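Local coordinates for 190aa long hypothetical protein (PDB 2DDZ) that is of unknown function but assembles as a hexamer and probably shares distant ancestry with the catalytic domains of class II aminoacyl-tRNA synthetases, at residues A171-E174 with E175-V179; I54-R58 with L59-I63; S23-A26 with Y27-F30; L98-Y102 with G103-S107; C44-V48 with E49-D53. All blocks are in the same frame, centred on the assembly; numbering follows the deposited sequence.

In the fold
Contact 3 is the buried one, a short helix between parallel strands 5-8 and 36-45, with aromatic stacking and an arginine-to-carbonyl bond. Contact 2 lies at the surface and relies on backbone bonds with aliphatic carbons beside a carboxylate. Contacts 1, 4 and 5 are partly buried. Contacts 2 and 5 are neighbours, centres 9 Å apart: the loop of contact 5 leads from strand 36-45 into the helix that contact 2 ends, and Ile63 O lies 3.1 Å from Val46 N. Contact 1 lies within a regular helix, whereas contact 4 ends another helix in a turn. Their nearest atoms are about 4 Å apart, and both lie far from contacts 2 and 5.

Contact 1 (A171-E174 with E175-V179); sequences ALVE and EIEKV
Ala171, Val173 and their partners Glu175 and Glu177 form a local contact one turn apart inside helix 161-184, the last helix of the chain. Successive i to i+4 bonds give the evidence: Ile176 N to Leu172 O is 3.0 Å, and Glu177 N to Val173 O, also 3.0 Å, is nearly straight at 165°. Glu175 N reaches Ala171 O over 3.1 Å at a more bent 141°. That same carbonyl is gripped a second time by a water at 3.1 Å, which also donates to Glu175 OE1 at 2.9 Å and thereby ties the carboxylate back to its own helix. The helix packs between the sheet and helix 81-100: Leu172 and Ile176 rest on Tyr71 and Leu73 of strand 68-75, while Ala171 and Glu175 touch Arg94 of helix 81-100. The other oxygen of Glu175, OE2, makes a salt bridge to Arg108 of the second subunit, and Lys178 pairs with Asp182 and with Asp111 of the second subunit. On another flank Val173 and Glu177 run side by side. Val173 has CG1 opposite the backbone N (chi1 169°), which sets that methyl 3.7 Å from Glu177 OE1, alongside the carboxylate.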
# COMPACT_ATOMS: atom_id res chain seq x y z
N ALA E 171 -18.07 22.11 -9.42
CA ALA E 171 -18.83 20.97 -8.90
C ALA E 171 -17.93 19.77 -8.63
O ALA E 171 -18.09 19.08 -7.62
CB ALA E 171 -19.93 20.58 -9.89
N LEU E 172 -16.98 19.52 -9.53
CA LEU E 172 -16.06 18.41 -9.40
C LEU E 172 -15.03 18.65 -8.30
O LEU E 172 -14.68 17.73 -7.56
CB LEU E 172 -15.37 18.14 -10.74
CG LEU E 172 -16.31 17.70 -11.87
CD1 LEU E 172 -15.49 17.13 -13.01
CD2 LEU E 172 -17.30 16.66 -11.36
N VAL E 173 -14.53 19.88 -8.19
CA VAL E 173 -13.57 20.18 -7.14
C VAL E 173 -14.24 19.96 -5.79
O VAL E 173 -13.67 19.34 -4.90
CB VAL E 173 -13.06 21.63 -7.23
CG1 VAL E 173 -12.26 21.99 -5.98
CG2 VAL E 173 -12.18 21.79 -8.46
N GLU E 174 -15.47 20.45 -5.64
CA GLU E 174 -16.20 20.27 -4.38
C GLU E 174 -16.42 18.79 -4.09
O GLU E 174 -16.39 18.37 -2.93
CB GLU E 174 -17.55 20.98 -4.43
CG GLU E 174 -17.45 22.48 -4.57
CD GLU E 174 -18.80 23.16 -4.44
OE1 GLU E 174 -19.84 22.46 -4.60
OE2 GLU E 174 -18.83 24.38 -4.19
N GLU E 175 -16.66 18.01 -5.13
CA GLU E 175 -16.89 16.58 -4.97
C GLU E 175 -15.65 15.94 -4.37
O GLU E 175 -15.73 15.19 -3.39
CB GLU E 175 -17.19 15.93 -6.32
CG GLU E 175 -17.79 14.53 -6.22
CD GLU E 175 -19.10 14.51 -5.45
OE1 GLU E 175 -19.94 15.41 -5.68
OE2 GLU E 175 -19.30 13.60 -4.62
N ILE E 176 -14.51 16.24 -4.97
CA ILE E 176 -13.25 15.68 -4.51
C ILE E 176 -12.92 16.09 -3.08
O ILE E 176 -12.51 15.26 -2.27
CB ILE E 176 -12.10 16.10 -5.46
CG1 ILE E 176 -12.26 15.35 -6.79
CG2 ILE E 176 -10.76 15.81 -4.82
CD1 ILE E 176 -11.38 15.85 -7.89
N GLU E 177 -13.12 17.37 -2.76
CA GLU E 177 -12.84 17.87 -1.42
C GLU E 177 -13.75 17.27 -0.35
O GLU E 177 -13.34 17.17 0.81
CB GLU E 177 -12.89 19.40 -1.40
CG GLU E 177 -11.79 20.02 -2.25
CD GLU E 177 -11.73 21.54 -2.17
OE1 GLU E 177 -12.78 22.19 -2.34
OE2 GLU E 177 -10.62 22.07 -1.93
N LYS E 178 -14.97 16.90 -0.71
CA LYS E 178 -15.86 16.27 0.25
C LYS E 178 -15.40 14.81 0.41
O LYS E 178 -15.50 14.24 1.49
CB LYS E 178 -17.32 16.31 -0.19
CG LYS E 178 -18.28 15.60 0.80
CD LYS E 178 -18.63 16.45 2.04
CE LYS E 178 -19.49 15.67 3.05
NZ LYS E 178 -20.45 14.70 2.42
N VAL E 179 -14.87 14.21 -0.66
CA VAL E 179 -14.37 12.84 -0.58
C VAL E 179 -13.19 12.76 0.39
O VAL E 179 -13.02 11.77 1.12
CB VAL E 179 -13.84 12.32 -1.94
CG1 VAL E 179 -13.10 11.00 -1.71
CG2 VAL E 179 -14.98 12.12 -2.92
O HOH W 1 -20.43 18.29 -5.72

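Contact 2 (I54-R58 with L59-I63); sequences IEDLR and LRKEI
The Asp56 carboxylate has an aliphatic neighbour at each oxygen: Lys61 CD lies 3.6 Å from OD1, and Ile63 CD1 lies 3.7 Å from OD2. The Ile63 side chain crosses that of Asp56 at about a right angle. The extended chain of Lys61 runs on past the acid, its NZ 4.5 Å from Asp56 OD1 and so beyond a salt bridge, although the charges probably still attract; OD2 is hydrogen-bonded to a glycerol, probably from the crystallisation liquor. A second carboxylate, that of Glu55, ends an extended chain lying alongside Leu59, whose CD1 is 3.9 Å from Glu55 CG. Leu59 N donates to Glu55 O in an i to i+4 helical bond, 2.9 Å long. Helix 54-59 then closes in a Schellman motif: Arg60 turns to a positive phi of 53°, Lys61 N bonds to Asp56 O at 3.0 Å in the carbonyl plane, and Arg60 N approaches Leu57 O from above the plane of that carbonyl. Leading on to strand 64-65, the chain brings Ile63 against Val46 and Met51. A water donates to Arg58 O and weakly accepts from Arg60 NE. The guanidinium of Arg58 turns elsewhere, its NH1 bonding to Arg28 O of the third subunit.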
# COMPACT_ATOMS: atom_id res chain seq x y z
N ILE E 54 -7.75 -0.74 -22.99
CA ILE E 54 -7.29 -1.87 -23.77
C ILE E 54 -8.39 -2.40 -24.67
O ILE E 54 -8.12 -2.89 -25.77
CB ILE E 54 -6.80 -3.03 -22.86
CG1 ILE E 54 -5.55 -2.62 -22.09
CG2 ILE E 54 -6.46 -4.25 -23.72
CD1 ILE E 54 -4.48 -2.07 -23.01
N GLU E 55 -9.64 -2.32 -24.20
CA GLU E 55 -10.77 -2.77 -25.01
C GLU E 55 -10.90 -1.91 -26.28
O GLU E 55 -11.29 -2.41 -27.34
CB GLU E 55 -12.08 -2.69 -24.21
CG GLU E 55 -13.31 -3.18 -24.97
CD GLU E 55 -14.59 -3.11 -24.14
OE1 GLU E 55 -14.52 -2.71 -22.96
OE2 GLU E 55 -15.66 -3.47 -24.66
N ASP E 56 -10.59 -0.61 -26.18
CA ASP E 56 -10.66 0.26 -27.36
C ASP E 56 -9.59 -0.19 -28.34
O ASP E 56 -9.81 -0.16 -29.55
CB ASP E 56 -10.43 1.74 -26.99
CG ASP E 56 -11.64 2.38 -26.31
OD1 ASP E 56 -12.73 1.77 -26.31
OD2 ASP E 56 -11.50 3.51 -25.77
N LEU E 57 -8.44 -0.62 -27.82
CA LEU E 57 -7.36 -1.10 -28.67
C LEU E 57 -7.79 -2.37 -29.40
O LEU E 57 -7.61 -2.49 -30.61
CB LEU E 57 -6.09 -1.38 -27.85
CG LEU E 57 -5.40 -0.15 -27.23
CD1 LEU E 57 -4.32 -0.60 -26.26
CD2 LEU E 57 -4.81 0.72 -28.33
N ARG E 58 -8.36 -3.32 -28.67
CA ARG E 58 -8.79 -4.58 -29.27
C ARG E 58 -9.88 -4.37 -30.32
O ARG E 58 -9.84 -4.97 -31.40
CB ARG E 58 -9.30 -5.56 -28.19
CG ARG E 58 -8.20 -6.19 -27.34
CD ARG E 58 -8.77 -6.88 -26.09
NE ARG E 58 -9.81 -7.87 -26.40
CZ ARG E 58 -9.58 -9.03 -27.00
NH1 ARG E 58 -8.35 -9.38 -27.36
NH2 ARG E 58 -10.59 -9.86 -27.24
N LEU E 59 -10.86 -3.52 -30.01
CA LEU E 59 -11.95 -3.23 -30.95
C LEU E 59 -11.52 -2.22 -32.02
O LEU E 59 -12.29 -1.92 -32.94
CB LEU E 59 -13.16 -2.67 -30.19
CG LEU E 59 -13.78 -3.53 -29.09
CD1 LEU E 59 -14.93 -2.78 -28.44
CD2 LEU E 59 -14.26 -4.86 -29.65
N ARG E 60 -10.30 -1.70 -31.90
CA ARG E 60 -9.76 -0.73 -32.84
C ARG E 60 -10.70 0.47 -33.04
O ARG E 60 -10.99 0.86 -34.17
CB ARG E 60 -9.50 -1.39 -34.19
CG ARG E 60 -8.44 -2.47 -34.17
CD ARG E 60 -8.28 -3.04 -35.57
NE ARG E 60 -9.58 -3.42 -36.11
CZ ARG E 60 -9.79 -3.81 -37.37
NH1 ARG E 60 -8.78 -3.87 -38.23
NH2 ARG E 60 -11.02 -4.14 -37.76
N LYS E 61 -11.17 1.04 -31.94
CA LYS E 61 -12.06 2.19 -31.99
C LYS E 61 -11.32 3.49 -32.28
O LYS E 61 -10.14 3.63 -31.99
CB LYS E 61 -12.82 2.36 -30.67
CG LYS E 61 -13.94 1.38 -30.45
CD LYS E 61 -14.82 1.81 -29.28
CE LYS E 61 -16.00 0.86 -29.10
NZ LYS E 61 -16.90 1.28 -27.99
N GLU E 62 -12.02 4.44 -32.89
CA GLU E 62 -11.44 5.75 -33.16
C GLU E 62 -12.02 6.61 -32.08
O GLU E 62 -13.22 6.55 -31.83
CB GLU E 62 -11.91 6.34 -34.49
CG GLU E 62 -11.53 5.59 -35.75
CD GLU E 62 -11.99 6.33 -36.99
OE1 GLU E 62 -11.40 7.39 -37.31
OE2 GLU E 62 -12.95 5.87 -37.64
N ILE E 63 -11.19 7.39 -31.41
CA ILE E 63 -11.70 8.29 -30.39
C ILE E 63 -11.49 9.68 -30.98
O ILE E 63 -10.42 10.28 -30.83
CB ILE E 63 -10.92 8.15 -29.06
CG1 ILE E 63 -10.83 6.68 -28.65
CG2 ILE E 63 -11.66 8.88 -27.95
CD1 ILE E 63 -12.18 6.03 -28.39
O HOH W 2 -10.80 -5.12 -34.21

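Contact 3 (S23-A26 with Y27-F30); sequences SHWA and YRNF. With GAI (guanidine), chain Q.
His24 O, Trp25 O and Ala26 O accept in turn from Arg28 N, Asn29 N and Phe30 N, three i to i+4 bonds that define the short helix 25-30. His24 sits at the N-cap with a positive phi of 65°, where the chain bends into the first turn. The first of these bonds, Arg28 N to His24 O, is 2.8 Å. The Arg28 side chain folds back over the same turn, and NH1 donates to Ser23 O at 2.6 Å, from above the plane of that carbonyl. One face of the guanidinium covers His24 O and Trp25 CA. Replacing Arg28 with an alanine would probably leave the Ser23 carbonyl without this donor and take the flat cover from His24 O. Trp25 has its ring set opposite the backbone N (chi1 -179°), and Phe30 presents its edge to the face of the indole in a T-shaped stack, with centroids 5.2 Å apart and planes at 84°. CE2 of Phe30 comes within 3.5 Å of Trp25 CH2. Beyond the stack, Phe30 CZ meets a bound guanidine, N3 at 3.6 Å. Asn29 and Phe30, on the helix of a beta-alpha-beta unit between strands 5-8 and 36-45, line that guanidine pocket together with Arg12 and Ile14.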
# COMPACT_ATOMS: atom_id res chain seq x y z
N SER E 23 1.33 11.24 -16.28
CA SER E 23 1.60 11.81 -14.97
C SER E 23 2.37 13.12 -15.06
O SER E 23 3.22 13.30 -15.92
CB SER E 23 2.37 10.82 -14.08
OG SER E 23 3.67 10.52 -14.59
N HIS E 24 2.05 14.01 -14.13
CA HIS E 24 2.67 15.32 -14.02
C HIS E 24 2.37 16.22 -15.22
O HIS E 24 3.05 17.22 -15.42
CB HIS E 24 4.18 15.17 -13.82
CG HIS E 24 4.57 14.64 -12.47
ND1 HIS E 24 4.54 15.42 -11.33
CD2 HIS E 24 5.04 13.43 -12.10
CE1 HIS E 24 4.98 14.70 -10.31
NE2 HIS E 24 5.29 13.50 -10.75
N TRP E 25 1.35 15.88 -15.99
CA TRP E 25 0.99 16.68 -17.16
C TRP E 25 0.73 18.15 -16.79
O TRP E 25 1.34 19.06 -17.35
CB TRP E 25 -0.24 16.10 -17.84
CG TRP E 25 -0.65 16.86 -19.06
CD1 TRP E 25 0.01 16.91 -20.25
CD2 TRP E 25 -1.78 17.72 -19.19
NE1 TRP E 25 -0.64 17.75 -21.12
CE2 TRP E 25 -1.75 18.26 -20.49
CE3 TRP E 25 -2.83 18.09 -18.33
CZ2 TRP E 25 -2.72 19.15 -20.97
CZ3 TRP E 25 -3.80 18.98 -18.81
CH2 TRP E 25 -3.74 19.50 -20.11
N ALA E 26 -0.19 18.36 -15.84
CA ALA E 26 -0.54 19.69 -15.37
C ALA E 26 0.67 20.45 -14.84
O ALA E 26 0.82 21.64 -15.10
CB ALA E 26 -1.63 19.60 -14.28
N TYR E 27 1.53 19.78 -14.09
CA TYR E 27 2.69 20.44 -13.52
C TYR E 27 3.75 20.74 -14.57
O TYR E 27 4.40 21.79 -14.53
CB TYR E 27 3.28 19.59 -12.39
CG TYR E 27 4.48 20.23 -11.71
CD1 TYR E 27 4.37 21.48 -11.10
CD2 TYR E 27 5.72 19.60 -11.73
CE1 TYR E 27 5.49 22.10 -10.53
CE2 TYR E 27 6.84 20.21 -11.16
CZ TYR E 27 6.72 21.46 -10.57
OH TYR E 27 7.84 22.06 -10.05
N ARG E 28 3.92 19.83 -15.52
CA ARG E 28 4.92 20.03 -16.58
C ARG E 28 4.54 21.20 -17.48
O ARG E 28 5.39 22.01 -17.83
CB ARG E 28 5.04 18.76 -17.42
CG ARG E 28 6.18 17.86 -17.03
CD ARG E 28 6.29 16.66 -17.98
NE ARG E 28 5.31 15.57 -17.79
CZ ARG E 28 4.22 15.36 -18.53
NH1 ARG E 28 3.43 14.33 -18.27
NH2 ARG E 28 3.90 16.17 -19.54
N ASN E 29 3.26 21.28 -17.83
CA ASN E 29 2.77 22.32 -18.73
C ASN E 29 2.27 23.63 -18.12
O ASN E 29 2.50 24.70 -18.68
CB ASN E 29 1.69 21.71 -19.62
CG ASN E 29 2.24 20.65 -20.55
OD1 ASN E 29 2.37 19.47 -20.19
ND2 ASN E 29 2.57 21.05 -21.76
N PHE E 30 1.60 23.56 -16.98
CA PHE E 30 1.05 24.75 -16.35
C PHE E 30 1.67 25.11 -14.99
O PHE E 30 1.30 26.10 -14.38
CB PHE E 30 -0.46 24.57 -16.23
CG PHE E 30 -1.10 24.08 -17.50
CD1 PHE E 30 -1.15 24.90 -18.64
CD2 PHE E 30 -1.64 22.80 -17.58
CE1 PHE E 30 -1.73 24.45 -19.82
CE2 PHE E 30 -2.23 22.34 -18.76
CZ PHE E 30 -2.27 23.17 -19.89
C GAI Q . -0.23 22.59 -24.18
N1 GAI Q . -0.57 21.65 -25.02
N2 GAI Q . 0.24 23.78 -24.62
N3 GAI Q . -0.34 22.37 -22.85

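Contact 4 (L98-Y102 with G103-S107); sequences LLWNY and GIEAS. With GAI (guanidine), chain S.
Trp100 folds back over Ile104 and Glu105 where helix 81-100 ends in a Schellman motif. Gly103, with a positive phi of 77°, is its C-prime residue: Ile104 N bonds to Leu99 O at 3.1 Å, and Gly103 N to Trp100 O at 2.8 Å closes a type I turn. From CB the indole swings out with CG opposite the carbonyl carbon (chi1 -83°), which brings the ring back over the chain that follows. CG and CD2 lie over the Ile104 carbonyl oxygen, CD2 being 3.5 Å from Ile104 O. NE1 points to the start of strand 106-109 and gives Ala106 O a bond of 3.2 Å, weak and well bent. Farther out, CZ2 and CH2 cover Glu105 CA in a CH-pi contact, the carbon 4.0 Å from the centroid of the six-membered ring and 20° off its normal. On the opposite face sits a bound guanidine, its N1 at 3.4 Å from Trp100 CE3, with its C and N3 over CZ3 and CH2. The indole also meets Trp100 of the second subunit, the two rings at a slant. With an alanine here, the guanidine is likely to lose its flat support, and the Glu105 backbone its aromatic cover, while Ala106 O would be left without the NE1 donor. Tyr102 turns away to bond Glu163 through OH and to meet Phe164 edge-to-face. Leu99 packs against the start of the strand, its CD1 4.0 Å from Ala106 CB.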
# COMPACT_ATOMS: atom_id res chain seq x y z
N LEU E 98 -25.64 17.42 -12.32
CA LEU E 98 -25.51 18.80 -12.76
C LEU E 98 -26.31 19.14 -14.02
O LEU E 98 -26.81 20.25 -14.17
CB LEU E 98 -24.03 19.13 -12.98
CG LEU E 98 -23.76 20.56 -13.46
CD1 LEU E 98 -24.31 21.54 -12.44
CD2 LEU E 98 -22.26 20.77 -13.67
N LEU E 99 -26.41 18.19 -14.94
CA LEU E 99 -27.14 18.43 -16.18
C LEU E 99 -28.62 18.57 -15.87
O LEU E 99 -29.36 19.21 -16.61
CB LEU E 99 -26.89 17.29 -17.17
CG LEU E 99 -25.50 17.29 -17.82
CD1 LEU E 99 -25.29 16.04 -18.63
CD2 LEU E 99 -25.36 18.51 -18.71
N TRP E 100 -29.06 17.97 -14.77
CA TRP E 100 -30.45 18.08 -14.36
C TRP E 100 -30.82 19.52 -14.00
O TRP E 100 -31.94 19.95 -14.26
CB TRP E 100 -30.73 17.17 -13.16
CG TRP E 100 -31.01 15.77 -13.57
CD1 TRP E 100 -30.12 14.73 -13.64
CD2 TRP E 100 -32.27 15.25 -14.02
NE1 TRP E 100 -30.74 13.60 -14.10
CE2 TRP E 100 -32.06 13.88 -14.34
CE3 TRP E 100 -33.54 15.80 -14.19
CZ2 TRP E 100 -33.10 13.06 -14.82
CZ3 TRP E 100 -34.57 14.99 -14.66
CH2 TRP E 100 -34.34 13.63 -14.98
N ASN E 101 -29.88 20.25 -13.40
CA ASN E 101 -30.13 21.64 -13.03
C ASN E 101 -30.13 22.52 -14.27
O ASN E 101 -30.29 23.74 -14.21
CB ASN E 101 -29.09 22.12 -12.00
CG ASN E 101 -29.15 21.34 -10.69
OD1 ASN E 101 -30.14 20.67 -10.40
ND2 ASN E 101 -28.09 21.43 -9.89
N TYR E 102 -29.92 21.88 -15.41
CA TYR E 102 -29.95 22.58 -16.69
C TYR E 102 -31.21 22.11 -17.41
O TYR E 102 -31.42 22.42 -18.59
CB TYR E 102 -28.72 22.24 -17.52
CG TYR E 102 -27.49 23.03 -17.17
CD1 TYR E 102 -26.71 22.71 -16.05
CD2 TYR E 102 -27.07 24.09 -17.98
CE1 TYR E 102 -25.55 23.41 -15.76
CE2 TYR E 102 -25.90 24.80 -17.71
CZ TYR E 102 -25.14 24.45 -16.60
OH TYR E 102 -23.98 25.14 -16.33
N GLY E 103 -32.02 21.33 -16.71
CA GLY E 103 -33.26 20.83 -17.27
C GLY E 103 -33.12 19.67 -18.23
O GLY E 103 -34.02 19.42 -19.03
N ILE E 104 -32.01 18.94 -18.14
CA ILE E 104 -31.76 17.80 -19.02
C ILE E 104 -31.98 16.44 -18.36
O ILE E 104 -31.45 16.17 -17.28
CB ILE E 104 -30.34 17.87 -19.56
CG1 ILE E 104 -30.22 19.12 -20.43
CG2 ILE E 104 -30.00 16.61 -20.35
CD1 ILE E 104 -28.85 19.33 -20.98
N GLU E 105 -32.77 15.59 -19.00
CA GLU E 105 -33.05 14.27 -18.46
C GLU E 105 -31.93 13.31 -18.85
O GLU E 105 -32.12 12.43 -19.69
CB GLU E 105 -34.39 13.74 -19.01
CG GLU E 105 -35.57 14.68 -18.83
CD GLU E 105 -36.86 14.13 -19.42
OE1 GLU E 105 -36.78 13.37 -20.41
OE2 GLU E 105 -37.95 14.47 -18.90
N ALA E 106 -30.76 13.50 -18.24
CA ALA E 106 -29.60 12.66 -18.53
C ALA E 106 -29.48 11.48 -17.56
O ALA E 106 -29.93 11.55 -16.41
CB ALA E 106 -28.34 13.50 -18.50
N SER E 107 -28.85 10.40 -18.02
CA SER E 107 -28.66 9.21 -17.20
C SER E 107 -27.22 8.71 -17.28
O SER E 107 -26.44 9.19 -18.11
CB SER E 107 -29.60 8.10 -17.65
OG SER E 107 -29.36 7.78 -19.00
C GAI S . -35.24 14.24 -11.34
N1 GAI S . -33.96 14.40 -11.17
N2 GAI S . -36.11 15.19 -10.97
N3 GAI S . -35.70 13.09 -11.89

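Contact 5 (C44-V48 with E49-D53); sequences CNVKV and EEMVD
Lys47 O accepts from Glu50 N in a short bond, 2.7 Å long with an N-H...O angle of 150°, although the donor stands above the carbonyl plane. One residue on, Met51 N reaches Val48 O over 3.4 Å, a weak bond. A water spans the same step: it donates to Val48 O at 3.0 Å and to Met51 O at 2.7 Å, bridging the two carbonyls. Met51 O is gripped again by Arg187 NE of the second subunit. The charged ends mostly look elsewhere, Lys47 NZ to Asp17 and Glu50 OE2 to Arg22, both salt bridges.

Among the side chains, Glu49 lies across Lys47. Its CG is wedged between the backbone N and the carbonyl carbon (chi1 50°), and a bend at the next bond turns the carboxylate back, so that OE2 touches Lys47 CD at 3.7 Å. The opposite charges themselves stay apart, with Lys47 NZ 6.0 Å from Glu49 OE2; any attraction is probably modest. On the inner side Val46 CG1 meets Met51 CG at 3.6 Å, the two side chains meeting at a slant. The far end of Met51 passes Val48, its SD at 4.4 Å from CG2, and goes on to Ile63, Asp56 and Leu57. The backbone angles of Val48 and Glu49 fit a type I beta turn from Lys47 to Glu50. It takes the chain off the end of strand 36-45 towards helix 54-59, where Asp53 serves as the N-cap, its OD1 bonding to Glu55 N.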
# COMPACT_ATOMS: atom_id res chain seq x y z
N CYS E 44 -10.54 16.33 -30.29
CA CYS E 44 -10.23 15.06 -29.66
C CYS E 44 -9.84 14.03 -30.72
O CYS E 44 -10.68 13.59 -31.49
CB CYS E 44 -11.44 14.54 -28.88
SG CYS E 44 -11.18 12.91 -28.12
N ASN E 45 -8.56 13.69 -30.77
CA ASN E 45 -8.09 12.69 -31.71
C ASN E 45 -7.00 11.91 -30.98
O ASN E 45 -5.81 12.27 -31.01
CB ASN E 45 -7.55 13.36 -32.97
CG ASN E 45 -7.15 12.35 -34.03
OD1 ASN E 45 -7.68 11.24 -34.08
ND2 ASN E 45 -6.21 12.73 -34.89
N VAL E 46 -7.42 10.84 -30.32
CA VAL E 46 -6.52 10.02 -29.52
C VAL E 46 -5.61 9.11 -30.31
O VAL E 46 -6.08 8.25 -31.03
CB VAL E 46 -7.30 9.14 -28.50
CG1 VAL E 46 -6.31 8.41 -27.59
CG2 VAL E 46 -8.24 10.00 -27.68
N LYS E 47 -4.31 9.31 -30.14
CA LYS E 47 -3.31 8.48 -30.79
C LYS E 47 -3.37 7.07 -30.18
O LYS E 47 -3.46 6.92 -28.96
CB LYS E 47 -1.92 9.07 -30.59
CG LYS E 47 -1.68 10.39 -31.30
CD LYS E 47 -0.26 10.88 -31.04
CE LYS E 47 0.06 12.14 -31.82
NZ LYS E 47 -0.85 13.28 -31.50
N VAL E 48 -3.31 6.06 -31.03
CA VAL E 48 -3.35 4.68 -30.58
C VAL E 48 -2.30 4.36 -29.51
O VAL E 48 -2.52 3.52 -28.64
CB VAL E 48 -3.18 3.73 -31.78
CG1 VAL E 48 -2.91 2.31 -31.32
CG2 VAL E 48 -4.46 3.75 -32.61
N GLU E 49 -1.16 5.05 -29.56
CA GLU E 49 -0.09 4.82 -28.60
C GLU E 49 -0.41 5.51 -27.28
O GLU E 49 0.29 5.33 -26.29
CB GLU E 49 1.24 5.34 -29.14
CG GLU E 49 1.18 6.76 -29.67
CD GLU E 49 0.93 6.81 -31.17
OE1 GLU E 49 0.23 5.93 -31.70
OE2 GLU E 49 1.45 7.75 -31.83
N GLU E 50 -1.46 6.33 -27.28
CA GLU E 50 -1.86 7.04 -26.08
C GLU E 50 -3.17 6.48 -25.51
O GLU E 50 -3.61 6.89 -24.44
CB GLU E 50 -2.02 8.53 -26.37
CG GLU E 50 -0.75 9.25 -26.82
CD GLU E 50 0.30 9.37 -25.73
OE1 GLU E 50 -0.07 9.33 -24.53
OE2 GLU E 50 1.49 9.51 -26.07
N MET E 51 -3.79 5.55 -26.24
CA MET E 51 -5.04 4.95 -25.79
C MET E 51 -4.84 4.13 -24.51
O MET E 51 -3.93 3.32 -24.43
CB MET E 51 -5.64 4.06 -26.88
CG MET E 51 -6.26 4.80 -28.05
SD MET E 51 -7.15 3.74 -29.15
CE MET E 51 -8.62 3.87 -28.43
N VAL E 52 -5.70 4.36 -23.53
CA VAL E 52 -5.60 3.66 -22.25
C VAL E 52 -6.53 2.46 -22.13
O VAL E 52 -6.17 1.44 -21.54
CB VAL E 52 -5.85 4.63 -21.07
CG1 VAL E 52 -5.99 3.86 -19.76
CG2 VAL E 52 -4.68 5.64 -20.96
N ASP E 53 -7.74 2.58 -22.67
CA ASP E 53 -8.70 1.48 -22.62
C ASP E 53 -8.24 0.36 -23.56
O ASP E 53 -8.34 0.48 -24.78
CB ASP E 53 -10.09 1.97 -23.02
CG ASP E 53 -11.19 0.98 -22.65
OD1 ASP E 53 -10.91 -0.23 -22.52
OD2 ASP E 53 -12.35 1.42 -22.50
O HOH W 3 -1.98 2.30 -25.96